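Uncharacterized protein (Bacteroides vulgatus, PDB 4ZGF) is of unknown function but binds calcium ions and belongs to the DUF4847 family of the calycin clan, with a lipocalin-like antiparallel sheet. Local coordinates at residues T10-D15 with G55-F60; G73-T78 with T93-S98. One frame throughout, in Å; residues are numbered along the deposited sequence. Where two conformers were deposited one is given.

Contact 1: residues T10-D15 with G55-F60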
ATOM      1  N   THR A  10      10.153  -4.039  -6.962  0.70  7.42           N
ATOM      2  CA  THR A  10       8.937  -4.506  -6.336  0.70  6.69           C
ATOM      3  C   THR A  10       8.693  -3.752  -5.027  0.70  5.61           C
ATOM      4  O   THR A  10       9.620  -3.639  -4.204  0.70  6.42           O
ATOM      5  CB  THR A  10       9.045  -6.025  -5.983  0.70  7.48           C
ATOM      6  OG1 THR A  10       9.719  -6.731  -7.057  0.70  8.16           O
ATOM      7  CG2 THR A  10       7.653  -6.584  -5.709  0.70  7.28           C
ATOM      8  N   TRP A  11       7.440  -3.352  -4.788  1.00  5.52           N
ATOM      9  CA  TRP A  11       6.983  -2.773  -3.540  1.00  5.60           C
ATOM     10  C   TRP A  11       6.079  -3.776  -2.815  1.00  5.23           C
ATOM     11  O   TRP A  11       5.103  -4.271  -3.384  1.00  7.02           O
ATOM     12  CB  TRP A  11       6.221  -1.464  -3.804  1.00  5.80           C
ATOM     13  CG  TRP A  11       7.055  -0.290  -4.209  1.00  5.71           C
ATOM     14  CD1 TRP A  11       7.063   0.298  -5.432  1.00  6.38           C
ATOM     15  CD2 TRP A  11       7.974   0.462  -3.394  1.00  5.42           C
ATOM     16  NE1 TRP A  11       7.894   1.396  -5.429  1.00  6.88           N
ATOM     17  CE2 TRP A  11       8.457   1.524  -4.185  1.00  6.00           C
ATOM     18  CE3 TRP A  11       8.442   0.330  -2.081  1.00  6.03           C
ATOM     19  CZ2 TRP A  11       9.350   2.471  -3.692  1.00  6.83           C
ATOM     20  CZ3 TRP A  11       9.332   1.276  -1.610  1.00  6.15           C
ATOM     21  CH2 TRP A  11       9.776   2.318  -2.405  1.00  7.20           C
ATOM     22  N   HIS A  12       6.402  -4.051  -1.550  1.00  5.03           N
ATOM     23  CA  HIS A  12       5.722  -5.021  -0.712  1.00  5.13           C
ATOM     24  C   HIS A  12       5.009  -4.310   0.425  1.00  5.05           C
ATOM     25  O   HIS A  12       5.576  -3.395   1.035  1.00  5.25           O
ATOM     26  CB  HIS A  12       6.765  -5.992  -0.115  1.00  5.51           C
ATOM     27  CG  HIS A  12       7.500  -6.807  -1.111  1.00  5.97           C
ATOM     28  ND1 HIS A  12       7.084  -8.061  -1.483  1.00  6.59           N
ATOM     29  CD2 HIS A  12       8.630  -6.528  -1.804  1.00  6.91           C
ATOM     30  CE1 HIS A  12       7.956  -8.525  -2.349  1.00  7.90           C
ATOM     31  NE2 HIS A  12       8.894  -7.626  -2.568  1.00  7.81           N
ATOM     32  N   VAL A  13       3.781  -4.721   0.754  1.00  5.18           N
ATOM     33  CA  VAL A  13       3.036  -4.013   1.802  1.00  5.31           C
ATOM     34  C   VAL A  13       3.678  -4.232   3.181  1.00  4.99           C
ATOM     35  O   VAL A  13       4.014  -5.335   3.595  1.00  5.77           O
ATOM     36  CB  VAL A  13       1.574  -4.499   1.834  1.00  5.86           C
ATOM     37  CG1 VAL A  13       0.834  -3.974   3.043  1.00  6.75           C
ATOM     38  CG2 VAL A  13       0.866  -4.056   0.576  1.00  6.22           C
ATOM     39  N   VAL A  14       3.805  -3.098   3.881  1.00  5.08           N
ATOM     40  CA  VAL A  14       4.180  -3.075   5.303  1.00  5.45           C
ATOM     41  C   VAL A  14       2.915  -3.075   6.157  1.00  5.48           C
ATOM     42  O   VAL A  14       2.690  -3.998   6.948  1.00  6.28           O
ATOM     43  CB  VAL A  14       5.110  -1.889   5.614  1.00  5.73           C
ATOM     44  CG1 VAL A  14       5.422  -1.822   7.104  1.00  6.81           C
ATOM     45  CG2 VAL A  14       6.379  -1.972   4.794  1.00  6.47           C
ATOM     46  N   ASP A  15       2.075  -2.039   6.039  1.00  5.56           N
ATOM     47  CA  ASP A  15       0.809  -1.984   6.800  1.00  5.71           C
ATOM     48  C   ASP A  15      -0.016  -0.838   6.226  1.00  5.54           C
ATOM     49  O   ASP A  15       0.440  -0.062   5.360  1.00  5.91           O
ATOM     50  CB  ASP A  15       1.091  -1.762   8.317  1.00  5.83           C
ATOM     51  CG  ASP A  15       0.072  -2.373   9.280  1.00  5.60           C
ATOM     52  OD1 ASP A  15      -1.098  -2.568   8.888  1.00  6.08           O
ATOM     53  OD2 ASP A  15       0.483  -2.603  10.449  1.00  6.33           O
ATOM     54  N   GLY A  55       1.916 -10.713   1.840  1.00  5.72           N
ATOM     55  CA  GLY A  55       1.977 -11.273   0.501  1.00  6.09           C
ATOM     56  C   GLY A  55       1.579 -10.318  -0.608  1.00  5.97           C
ATOM     57  O   GLY A  55       1.670 -10.688  -1.787  1.00  7.48           O
ATOM     58  N   PHE A  56       1.127  -9.117  -0.275  1.00  5.23           N
ATOM     59  CA  PHE A  56       0.655  -8.164  -1.284  1.00  5.49           C
ATOM     60  C   PHE A  56       1.828  -7.339  -1.802  1.00  5.32           C
ATOM     61  O   PHE A  56       2.597  -6.763  -1.029  1.00  5.97           O
ATOM     62  CB  PHE A  56      -0.398  -7.216  -0.699  1.00  5.59           C
ATOM     63  CG  PHE A  56      -1.707  -7.838  -0.293  1.00  5.76           C
ATOM     64  CD1 PHE A  56      -1.966  -9.188  -0.354  1.00  6.27           C
ATOM     65  CD2 PHE A  56      -2.733  -7.009   0.148  1.00  7.45           C
ATOM     66  CE1 PHE A  56      -3.192  -9.697   0.033  1.00  6.88           C
ATOM     67  CE2 PHE A  56      -3.959  -7.523   0.499  1.00  7.83           C
ATOM     68  CZ  PHE A  56      -4.207  -8.872   0.430  1.00  7.32           C
ATOM     69  N   ASN A  57       1.952  -7.268  -3.131  1.00  5.33           N
ATOM     70  CA  ASN A  57       3.036  -6.499  -3.728  1.00  5.62           C
ATOM     71  C   ASN A  57       2.575  -5.919  -5.072  1.00  5.65           C
ATOM     72  O   ASN A  57       1.598  -6.383  -5.676  1.00  6.76           O
ATOM     73  CB  ASN A  57       4.327  -7.340  -3.825  1.00  6.30           C
ATOM     74  CG  ASN A  57       4.181  -8.589  -4.647  1.00  6.47           C
ATOM     75  OD1 ASN A  57       4.275  -8.552  -5.863  1.00 12.01           O
ATOM     76  ND2 ASN A  57       3.912  -9.694  -4.013  1.00  7.46           N
ATOM     77  N   ILE A  58       3.301  -4.898  -5.496  1.00  5.55           N
ATOM     78  CA  ILE A  58       3.008  -4.184  -6.727  1.00  5.95           C
ATOM     79  C   ILE A  58       4.311  -3.723  -7.349  1.00  5.62           C
ATOM     80  O   ILE A  58       5.238  -3.332  -6.651  1.00  6.41           O
ATOM     81  CB  ILE A  58       2.022  -2.993  -6.442  1.00  6.02           C
ATOM     82  CG1 ILE A  58       1.528  -2.321  -7.739  1.00  6.75           C
ATOM     83  CG2 ILE A  58       2.614  -1.992  -5.473  1.00  7.26           C
ATOM     84  CD1 ILE A  58       0.333  -1.418  -7.514  1.00  7.55           C
ATOM     85  N   THR A  59       4.363  -3.757  -8.686  1.00  5.31           N
ATOM     86  CA  THR A  59       5.515  -3.307  -9.438  1.00  5.91           C
ATOM     87  C   THR A  59       5.030  -2.308 -10.494  1.00  5.90           C
ATOM     88  O   THR A  59       4.270  -2.659 -11.397  1.00  6.43           O
ATOM     89  CB  THR A  59       6.246  -4.486 -10.089  1.00  6.88           C
ATOM     90  OG1 THR A  59       6.636  -5.411  -9.065  1.00  7.90           O
ATOM     91  CG2 THR A  59       7.470  -4.036 -10.835  1.00  8.46           C
ATOM     92  N   PHE A  60       5.484  -1.062 -10.336  1.00  6.05           N
ATOM     93  CA  PHE A  60       5.194  -0.017 -11.304  1.00  6.54           C
ATOM     94  C   PHE A  60       6.301  -0.012 -12.365  1.00  7.36           C
ATOM     95  O   PHE A  60       7.478   0.011 -12.043  1.00  9.04           O
ATOM     96  CB  PHE A  60       5.195   1.349 -10.599  1.00  6.47           C
ATOM     97  CG  PHE A  60       4.174   1.488  -9.484  1.00  6.32           C
ATOM     98  CD1 PHE A  60       2.857   1.847  -9.763  1.00  7.82           C
ATOM     99  CD2 PHE A  60       4.527   1.289  -8.162  1.00  6.97           C
ATOM    100  CE1 PHE A  60       1.927   1.950  -8.730  1.00  8.27           C
ATOM    101  CE2 PHE A  60       3.607   1.401  -7.145  1.00  7.50           C
ATOM    102  CZ  PHE A  60       2.312   1.745  -7.415  1.00  8.04           C
TER
HETATM  103  O   HOH W   1       8.581  -7.331  -9.559  0.70 11.31           O
HETATM  104  O   HOH W   2       4.878  -9.701  -1.063  1.00  7.12           O

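Contact 2: residues G73-T78 with T93-S98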
ATOM      1  N   GLY A  73      -4.831 -13.821  -6.917  1.00 10.14           N
ATOM      2  CA  GLY A  73      -4.241 -13.526  -8.220  1.00 11.83           C
ATOM      3  C   GLY A  73      -3.742 -12.102  -8.376  1.00  7.84           C
ATOM      4  O   GLY A  73      -3.540 -11.304  -7.447  1.00  8.96           O
ATOM      5  N   THR A  74      -3.600 -11.751  -9.621  0.80  7.42           N
ATOM      6  CA  THR A  74      -2.958 -10.514  -9.963  0.80  7.28           C
ATOM      7  C   THR A  74      -3.921  -9.349 -10.095  0.80  6.44           C
ATOM      8  O   THR A  74      -5.090  -9.472 -10.464  0.80  7.50           O
ATOM      9  CB  THR A  74      -2.163 -10.615 -11.238  0.80  8.43           C
ATOM     10  OG1 THR A  74      -3.048 -10.936 -12.301  0.80  9.79           O
ATOM     11  CG2 THR A  74      -1.068 -11.646 -11.101  0.80 11.16           C
ATOM     12  N   ILE A  75      -3.321  -8.179  -9.836  1.00  7.00           N
ATOM     13  CA  ILE A  75      -3.902  -6.883 -10.200  1.00  6.82           C
ATOM     14  C   ILE A  75      -3.117  -6.346 -11.375  1.00  6.31           C
ATOM     15  O   ILE A  75      -1.922  -6.607 -11.517  1.00  6.72           O
ATOM     16  CB  ILE A  75      -3.902  -5.900  -9.020  1.00  6.97           C
ATOM     17  CG1 ILE A  75      -2.521  -5.752  -8.401  1.00  7.85           C
ATOM     18  CG2 ILE A  75      -4.926  -6.319  -8.005  1.00  7.68           C
ATOM     19  CD1 ILE A  75      -2.385  -4.677  -7.334  1.00  8.93           C
ATOM     20  N   GLU A  76      -3.784  -5.552 -12.219  1.00  6.17           N
ATOM     21  CA  GLU A  76      -3.137  -4.869 -13.314  1.00  6.46           C
ATOM     22  C   GLU A  76      -3.786  -3.509 -13.493  1.00  6.00           C
ATOM     23  O   GLU A  76      -4.964  -3.335 -13.184  1.00  6.37           O
ATOM     24  CB  GLU A  76      -3.305  -5.631 -14.658  1.00  7.62           C
ATOM     25  CG  GLU A  76      -2.771  -7.053 -14.629  1.00  8.80           C
ATOM     26  CD  GLU A  76      -2.984  -7.812 -15.899  1.00 11.60           C
ATOM     27  OE1 GLU A  76      -3.772  -7.391 -16.744  1.00 15.08           O
ATOM     28  OE2 GLU A  76      -2.392  -8.887 -16.053  1.00 15.25           O
ATOM     29  N   GLY A  77      -3.036  -2.582 -14.090  1.00  5.95           N
ATOM     30  CA  GLY A  77      -3.605  -1.290 -14.442  1.00  6.18           C
ATOM     31  C   GLY A  77      -2.555  -0.335 -14.927  1.00  5.88           C
ATOM     32  O   GLY A  77      -1.500  -0.718 -15.411  1.00  6.27           O
ATOM     33  N   THR A  78      -2.907   0.947 -14.821  1.00  6.13           N
ATOM     34  CA  THR A  78      -2.042   2.020 -15.247  1.00  6.42           C
ATOM     35  C   THR A  78      -1.861   3.013 -14.099  1.00  6.52           C
ATOM     36  O   THR A  78      -2.629   3.010 -13.129  1.00  6.34           O
ATOM     37  CB  THR A  78      -2.581   2.721 -16.511  1.00  7.29           C
ATOM     38  OG1 THR A  78      -3.806   3.356 -16.161  1.00  8.07           O
ATOM     39  CG2 THR A  78      -2.834   1.709 -17.623  1.00  8.56           C
ATOM     40  N   THR A  93      -7.302  -2.065 -14.163  1.00  6.07           N
ATOM     41  CA  THR A  93      -7.959  -2.768 -15.283  1.00  6.49           C
ATOM     42  C   THR A  93      -8.285  -4.207 -14.973  1.00  6.87           C
ATOM     43  O   THR A  93      -9.132  -4.793 -15.649  1.00  8.62           O
ATOM     44  CB  THR A  93      -7.160  -2.627 -16.579  1.00  7.08           C
ATOM     45  OG1 THR A  93      -5.840  -3.107 -16.383  1.00  7.69           O
ATOM     46  CG2 THR A  93      -7.089  -1.155 -17.017  1.00  8.62           C
ATOM     47  N   LYS A  94      -7.626  -4.807 -13.978  0.50  6.99           N
ATOM     48  CA  LYS A  94      -7.903  -6.193 -13.583  0.50  7.31           C
ATOM     49  C   LYS A  94      -7.738  -6.297 -12.087  0.50  7.40           C
ATOM     50  O   LYS A  94      -6.721  -5.829 -11.544  0.50  7.24           O
ATOM     51  CB  LYS A  94      -6.918  -7.149 -14.246  0.50  9.18           C
ATOM     52  CG  LYS A  94      -7.094  -8.628 -13.873  0.50 11.90           C
ATOM     53  CD  LYS A  94      -5.881  -9.470 -14.299  0.50 14.46           C
ATOM     54  CE  LYS A  94      -5.981 -10.956 -13.935  0.50 16.11           C
ATOM     55  NZ  LYS A  94      -5.993 -11.295 -12.475  0.50 12.98           N
ATOM     56  N   THR A  95      -8.712  -6.941 -11.441  1.00  7.70           N
ATOM     57  CA  THR A  95      -8.603  -7.334 -10.026  1.00  8.07           C
ATOM     58  C   THR A  95      -9.062  -8.780  -9.920  1.00  7.98           C
ATOM     59  O   THR A  95      -9.953  -9.227 -10.666  1.00  9.60           O
ATOM     60  CB  THR A  95      -9.428  -6.429  -9.097  1.00  8.83           C
ATOM     61  OG1 THR A  95     -10.804  -6.423  -9.489  1.00 11.10           O
ATOM     62  CG2 THR A  95      -8.880  -5.016  -9.071  1.00  8.63           C
ATOM     63  N   PRO A  96      -8.460  -9.558  -9.000  1.00  7.34           N
ATOM     64  CA  PRO A  96      -8.809 -10.967  -8.817  1.00  7.72           C
ATOM     65  C   PRO A  96     -10.053 -11.094  -7.967  1.00  7.56           C
ATOM     66  O   PRO A  96     -10.525 -10.122  -7.398  1.00  7.55           O
ATOM     67  CB  PRO A  96      -7.569 -11.504  -8.108  1.00  8.02           C
ATOM     68  CG  PRO A  96      -7.087 -10.376  -7.256  1.00  7.58           C
ATOM     69  CD  PRO A  96      -7.363  -9.140  -8.093  1.00  6.94           C
ATOM     70  N   PRO A  97     -10.580 -12.308  -7.850  1.00  7.79           N
ATOM     71  CA  PRO A  97     -11.716 -12.548  -6.999  1.00  8.12           C
ATOM     72  C   PRO A  97     -11.550 -11.917  -5.615  1.00  7.34           C
ATOM     73  O   PRO A  97     -10.532 -12.077  -4.944  1.00  8.25           O
ATOM     74  CB  PRO A  97     -11.772 -14.089  -6.959  1.00  9.45           C
ATOM     75  CG  PRO A  97     -11.338 -14.479  -8.343  1.00  9.76           C
ATOM     76  CD  PRO A  97     -10.208 -13.505  -8.636  1.00  8.62           C
ATOM     77  N   SER A  98     -12.595 -11.203  -5.200  0.70  7.49           N
ATOM     78  CA  SER A  98     -12.513 -10.321  -4.035  0.70  7.58           C
ATOM     79  C   SER A  98     -12.366 -11.082  -2.740  0.70  7.07           C
ATOM     80  O   SER A  98     -12.805 -12.235  -2.570  0.70  8.17           O
ATOM     81  CB  SER A  98     -13.761  -9.374  -3.962  0.70  8.46           C
ATOM     82  OG  SER A  98     -14.975 -10.066  -3.751  0.70  9.22           O
TER
HETATM   83  O   HOH W   3      -5.646  -5.562 -17.576  1.00 14.31           O

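Contact 1: residues T10-D15 with G55-F60
Trp11 and Ile58 face each other as an antiparallel hydrogen-bonded pair: Trp11 N gives to Ile58 O at 2.9 Å, and Trp11 O takes Ile58 N at 2.8 Å. One step on, Val13 N reaches Phe56 O at 3.0 Å, with His12 and Asn57 as the non-hydrogen-bonded pair between. The Trp11 side chain leads outward from there. Trp11 CB lies 3.5 Å from Ile58 O and also touches Ile58 CG2. CG lies anti to the carbonyl carbon (chi1 -73°), which stands the indole across the strand so that CD1 meets the edge of the Phe60 ring, 3.9 Å from Phe60 CD2; the two side chains cross at about a right angle. Farther round the indole, NE1 turns out of the pair and donates to Phe6 O, while His137 stacks on the ring. The other face carries the polar residues. The His12 ring runs alongside Asn57, tilted 48° from the amide plane, and one water joins His12 ND1 to Asn57 ND2. A second water links Thr10 OG1 and Thr59 OG1, each 2.8 Å away. The chemistry is that of a two-faced sheet: aromatic and aliphatic groups pack on the buried side with Trp11, whereas the His12 side is stitched together through water.

Contact 2: residues G73-T78 with T93-S98
Lys94 lies across Glu76 and ends on Thr74, with the most surface buried of any residue here. Its chain is extended as far as CE, with CD 3.7 Å from Glu76 CD, then bends at chi4 (-65°) so that NZ reaches both oxygens of one residue: Thr74 O at 2.9 Å and Thr74 OG1 at 3.0 Å. The carboxylate of Glu76 does not meet the ammonium, as Glu76 OE2 stays 5.6 Å from Lys94 NZ; OE1 instead accepts from a water that also bonds Thr93 OG1. Between the backbones, Glu76 N donates to Lys94 O, and Glu76 O takes Thr93 N at 2.8 Å and Lys94 N at 3.1 Å, both from the same face of its carbonyl plane. Two residues set against one make this a classic beta bulge. Pro96, third after Lys94 and Glu76 in buried surface, sets its ring against the strand, CD 3.3 Å from Thr74 O and 3.7 Å from Ile75 CG2, with CB over the backbone of Gly73. The segment 93-98 thus leaves strand 87-92 along the border of strand 73-82 and leads into helix 100-111, whose Phe105 and Asn102 touch Ile75 and Pro96; strand 65-70 pairs with the other edge of 73-82.

From the N terminus, the chain passes helix 2-6 and runs into strand 11-21. Contact 1 closes when strand 57-60 returns to that strand, after an excursion that includes strand 26-29 and helices 30-35 and 40-54. Only then does contact 2 open: strand 73-82 turns back through 87-92, and the loop 93-98 closes a much shorter excursion. The two are therefore in series, neither nested nor crossed. Strand 65-70, lying between 57-60 and 73-82, carries the antiparallel sheet from one to the other. Their centres are 14 Å apart, yet they touch beneath helix 100-111, where Ile58 CD1 packs 4.2 Å from Ile75 CD1.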